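Local coordinates for pumilio domain-containing protein C56F2.08c (Schizosaccharomyces pombe, PDB 6NX5) that probably binds AU-rich regions in the 3'-UTRs of mRNAs, seen here as its RNA recognition motif (RRM) domain, at residues Asp57-Asn61 with Arg62-Glu66; Val13-Ser16 with Ser17-His21. One frame throughout, in Å; residues are numbered along the deposited sequence. Where two conformers were deposited one is given.

Contact 1 (Asp57-Asn61 with Arg62-Glu66)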
loop_
_atom_site.group_PDB
_atom_site.type_symbol
_atom_site.label_atom_id
_atom_site.label_comp_id
_atom_site.label_asym_id
_atom_site.label_seq_id
_atom_site.Cartn_x
_atom_site.Cartn_y
_atom_site.Cartn_z
ATOM N N ASP A 57 -0.112 12.108 -11.016
ATOM C CA ASP A 57 -0.272 13.521 -11.353
ATOM C C ASP A 57 -1.697 13.833 -11.775
ATOM O O ASP A 57 -2.220 14.921 -11.483
ATOM C CB ASP A 57 0.668 13.897 -12.496
ATOM C CG ASP A 57 2.104 14.002 -12.062
ATOM O OD1 ASP A 57 2.958 14.193 -12.948
ATOM O OD2 ASP A 57 2.378 13.883 -10.851
ATOM N N ALA A 58 -2.330 12.917 -12.508
ATOM C CA ALA A 58 -3.673 13.204 -13.007
ATOM C C ALA A 58 -4.732 13.127 -11.912
ATOM O O ALA A 58 -5.749 13.825 -11.993
ATOM C CB ALA A 58 -4.024 12.251 -14.137
ATOM N N LEU A 59 -4.518 12.297 -10.889
ATOM C CA LEU A 59 -5.573 11.996 -9.937
ATOM C C LEU A 59 -5.337 12.528 -8.537
ATOM O O LEU A 59 -6.320 12.708 -7.808
ATOM C CB LEU A 59 -5.799 10.478 -9.854
ATOM C CG LEU A 59 -6.333 9.834 -11.135
ATOM C CD1 LEU A 59 -6.315 8.302 -11.030
ATOM C CD2 LEU A 59 -7.736 10.342 -11.465
ATOM N N HIS A 60 -4.096 12.782 -8.132
ATOM C CA HIS A 60 -3.856 13.199 -6.756
ATOM C C HIS A 60 -4.503 14.551 -6.495
ATOM O O HIS A 60 -4.334 15.494 -7.274
ATOM C CB HIS A 60 -2.368 13.283 -6.437
ATOM C CG HIS A 60 -2.089 13.830 -5.071
ATOM N ND1 HIS A 60 -2.550 13.223 -3.919
ATOM C CD2 HIS A 60 -1.412 14.933 -4.669
ATOM C CE1 HIS A 60 -2.159 13.923 -2.869
ATOM N NE2 HIS A 60 -1.465 14.964 -3.296
ATOM N N ASN A 61 -5.258 14.624 -5.401
ATOM C CA ASN A 61 -5.941 15.852 -4.980
ATOM C C ASN A 61 -6.985 16.306 -5.998
ATOM O O ASN A 61 -7.214 17.507 -6.181
ATOM C CB ASN A 61 -4.936 16.972 -4.703
ATOM C CG ASN A 61 -4.135 16.729 -3.448
ATOM O OD1 ASN A 61 -4.565 15.993 -2.561
ATOM N ND2 ASN A 61 -2.960 17.345 -3.365
ATOM N N ARG A 62 -7.642 15.352 -6.653
ATOM C CA ARG A 62 -8.670 15.647 -7.634
ATOM C C ARG A 62 -10.010 15.070 -7.196
ATOM O O ARG A 62 -10.098 13.871 -6.904
ATOM C CB ARG A 62 -8.277 15.069 -9.001
ATOM C CG ARG A 62 -9.114 15.588 -10.148
ATOM C CD ARG A 62 -8.575 15.143 -11.503
ATOM N NE ARG A 62 -9.663 14.775 -12.408
ATOM C CZ ARG A 62 -9.496 14.149 -13.569
ATOM N NH1 ARG A 62 -8.278 13.822 -13.974
ATOM N NH2 ARG A 62 -10.545 13.849 -14.326
ATOM N N PRO A 63 -11.068 15.869 -7.134
ATOM C CA PRO A 63 -12.394 15.292 -6.881
ATOM C C PRO A 63 -12.909 14.564 -8.110
ATOM O O PRO A 63 -13.698 15.122 -8.881
ATOM C CB PRO A 63 -13.261 16.515 -6.539
ATOM C CG PRO A 63 -12.286 17.683 -6.392
ATOM C CD PRO A 63 -11.104 17.334 -7.237
ATOM N N VAL A 64 -12.466 13.317 -8.313
ATOM C CA VAL A 64 -12.819 12.589 -9.529
ATOM C C VAL A 64 -14.141 11.850 -9.417
ATOM O O VAL A 64 -14.652 11.365 -10.437
ATOM C CB VAL A 64 -11.703 11.596 -9.915
ATOM C CG1 VAL A 64 -10.381 12.309 -9.972
ATOM C CG2 VAL A 64 -11.636 10.460 -8.927
ATOM N N PHE A 65 -14.714 11.757 -8.220
ATOM C CA PHE A 65 -16.006 11.132 -7.991
ATOM C C PHE A 65 -17.030 12.207 -7.661
ATOM O O PHE A 65 -16.692 13.252 -7.098
ATOM C CB PHE A 65 -15.945 10.117 -6.843
ATOM C CG PHE A 65 -15.043 8.940 -7.113
ATOM C CD1 PHE A 65 -13.730 8.943 -6.671
ATOM C CD2 PHE A 65 -15.517 7.824 -7.786
ATOM C CE1 PHE A 65 -12.890 7.860 -6.915
ATOM C CE2 PHE A 65 -14.681 6.732 -8.025
ATOM C CZ PHE A 65 -13.374 6.755 -7.586
ATOM N N GLU A 66 -18.283 11.949 -8.022
ATOM C CA GLU A 66 -19.325 12.933 -7.769
ATOM C C GLU A 66 -19.623 13.037 -6.280
ATOM O O GLU A 66 -19.630 12.034 -5.560
ATOM C CB GLU A 66 -20.602 12.583 -8.523
ATOM C CG GLU A 66 -21.616 13.720 -8.460
ATOM C CD GLU A 66 -22.939 13.390 -9.120
ATOM O OE1 GLU A 66 -23.124 12.235 -9.558
ATOM O OE2 GLU A 66 -23.795 14.295 -9.198
#
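Arg62 reaches back with its guanidinium to the last turn of helix 49-59, the second helix of the RRM fold, and NH1 donates to Ala58 O at 3.2 Å with an N-H...O angle of 161°. The acceptor lies near the guanidinium plane, whereas the donor stands 42° above the carbonyl plane. CG anti to the Arg62 backbone N (chi1 -167°) brings CD alongside the same oxygen, and the bend at chi3 then turns the guanidinium so that NH1 reaches it. The backbone of Arg62 closes a type II beta turn from Leu59, its N giving a weak bond to Leu59 O at 3.2 Å; Asn61, with positive phi, occupies the third position. The same two residues, Asn61 and Arg62, both face Val71 in a G1 beta bulge, and His60 ND1 is hydrogen-bonded to Val73 N at strand 72-75. An inverse gamma turn centred on Pro63 then brings Val64 back toward the helix end. Leu59 is buried against Leu23 and Phe24 of helix 17-24, and Val64 touches Leu23 as well. The Leu59 and Val64 side chains cross at about a right angle, methyl to methyl, CD2 of Leu59 lying 3.6 Å from CG1 of Val64 while also sitting over one face of the Arg62 guanidinium.

Contact 2 (Val13-Ser16 with Ser17-His21)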
loop_
_atom_site.group_PDB
_atom_site.type_symbol
_atom_site.label_atom_id
_atom_site.label_comp_id
_atom_site.label_asym_id
_atom_site.label_seq_id
_atom_site.Cartn_x
_atom_site.Cartn_y
_atom_site.Cartn_z
ATOM N N VAL A 13 -17.061 6.122 0.185
ATOM C CA VAL A 13 -17.399 4.904 0.910
ATOM C C VAL A 13 -18.102 3.945 -0.041
ATOM O O VAL A 13 -18.874 4.355 -0.918
ATOM C CB VAL A 13 -18.253 5.211 2.153
ATOM C CG1 VAL A 13 -17.560 6.246 3.027
ATOM C CG2 VAL A 13 -19.645 5.679 1.763
ATOM N N GLY A 14 -17.776 2.663 0.082
ATOM C CA GLY A 14 -18.342 1.661 -0.795
ATOM C C GLY A 14 -17.701 1.532 -2.160
ATOM O O GLY A 14 -18.205 0.760 -2.982
ATOM N N THR A 15 -16.616 2.260 -2.440
ATOM C CA THR A 15 -15.957 2.141 -3.740
ATOM C C THR A 15 -15.401 0.736 -3.930
ATOM O O THR A 15 -14.661 0.228 -3.084
ATOM C CB THR A 15 -14.825 3.160 -3.874
ATOM O OG1 THR A 15 -15.358 4.491 -3.789
ATOM C CG2 THR A 15 -14.129 2.991 -5.207
ATOM N N SER A 16 -15.755 0.116 -5.048
ATOM C CA SER A 16 -15.349 -1.251 -5.327
ATOM C C SER A 16 -14.038 -1.295 -6.109
ATOM O O SER A 16 -13.598 -0.309 -6.712
ATOM C CB SER A 16 -16.442 -1.984 -6.106
ATOM O OG SER A 16 -16.490 -1.524 -7.450
ATOM N N SER A 17 -13.409 -2.470 -6.096
ATOM C CA SER A 17 -12.171 -2.628 -6.851
ATOM C C SER A 17 -12.415 -2.519 -8.352
ATOM O O SER A 17 -11.552 -2.017 -9.086
ATOM C CB SER A 17 -11.505 -3.956 -6.507
ATOM O OG SER A 17 -12.315 -5.050 -6.887
ATOM N N SER A 18 -13.581 -2.961 -8.826
ATOM C CA SER A 18 -13.887 -2.820 -10.246
ATOM C C SER A 18 -13.962 -1.352 -10.649
ATOM O O SER A 18 -13.506 -0.979 -11.733
ATOM C CB SER A 18 -15.195 -3.542 -10.579
ATOM O OG SER A 18 -16.263 -2.987 -9.843
ATOM N N ALA A 19 -14.517 -0.499 -9.786
ATOM C CA ALA A 19 -14.541 0.927 -10.090
ATOM C C ALA A 19 -13.127 1.495 -10.154
ATOM O O ALA A 19 -12.814 2.323 -11.019
ATOM C CB ALA A 19 -15.384 1.674 -9.052
ATOM N N ILE A 20 -12.254 1.038 -9.262
ATOM C CA ILE A 20 -10.891 1.555 -9.232
ATOM C C ILE A 20 -10.141 1.171 -10.503
ATOM O O ILE A 20 -9.394 1.982 -11.062
ATOM C CB ILE A 20 -10.188 1.068 -7.955
ATOM C CG1 ILE A 20 -10.846 1.759 -6.757
ATOM C CG2 ILE A 20 -8.685 1.354 -8.009
ATOM C CD1 ILE A 20 -10.476 1.184 -5.442
ATOM N N HIS A 21 -10.318 -0.064 -10.982
ATOM C CA HIS A 21 -9.677 -0.454 -12.239
ATOM C C HIS A 21 -10.133 0.437 -13.382
ATOM O O HIS A 21 -9.316 0.908 -14.183
ATOM C CB HIS A 21 -9.959 -1.923 -12.567
ATOM C CG HIS A 21 -9.256 -2.406 -13.797
ATOM N ND1 HIS A 21 -9.596 -1.972 -15.060
ATOM C CD2 HIS A 21 -8.216 -3.259 -13.958
ATOM C CE1 HIS A 21 -8.821 -2.567 -15.949
ATOM N NE2 HIS A 21 -7.974 -3.349 -15.306
#
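This is a local helix N-terminal contact, in which the loop after strand 4-9 of the RRM turns into helix 17-24 with Ser16 at the N-cap. The Ser16 hydroxyl sits between its own backbone N and carbonyl carbon (chi1 73°), a rotation that carries OG over the first turn, where it shares a hydrogen bond of 2.8 Å with Ser18 OG; either may be the donor, and as Ser18 has two conformers the bond may not be constant. Ser16 OG also lies 3.2 Å from Ala19 N. The first helical backbone bond runs from Ile20 N to Ser16 O, 3.2 Å long with an N-H...O angle of 151°. Ala19 CB packs beside that carbonyl, 3.5 Å from Ser16 O. One residue earlier, Thr15 turns its methyl to the helix: CG2 meets Ile20 CG1 at 3.8 Å, the two side chains crossing nearly at right angles, while Thr15 OG1 is hydrogen-bonded to Pro12 O. Ile20 also touches Met35 of strand 30-35 and reaches Ala42 and Val44 of strand 42-46. Cutting Ile20 back to an alanine removes CG1 and CD1 and would probably leave the Thr15 methyl without its apolar partner and a gap toward Met35 and Val44. Through Ile20 the helix is seated on these two strands of the sheet.

Overall arrangement
Both contacts are surface junctions where a loop meets a helix of the RRM, and each has one buried aliphatic residue, Leu59 in contact 1 and Ile20 in contact 2. They work at contrary helix ends: contact 2 begins helix 17-24 with small hydroxyl side chains, whereas contact 1 ends helix 49-59 with a long arginine reaching back to a backbone carbonyl. Their centres are 14 Å apart and their nearest atoms about 5 Å, without touching. Helix 17-24 relates them, since contact 1 packs on its later residues, Leu23 and Phe24. Toward the sheet they diverge, contact 1 joining strand 72-75 and contact 2 strands 30-35 and 42-46.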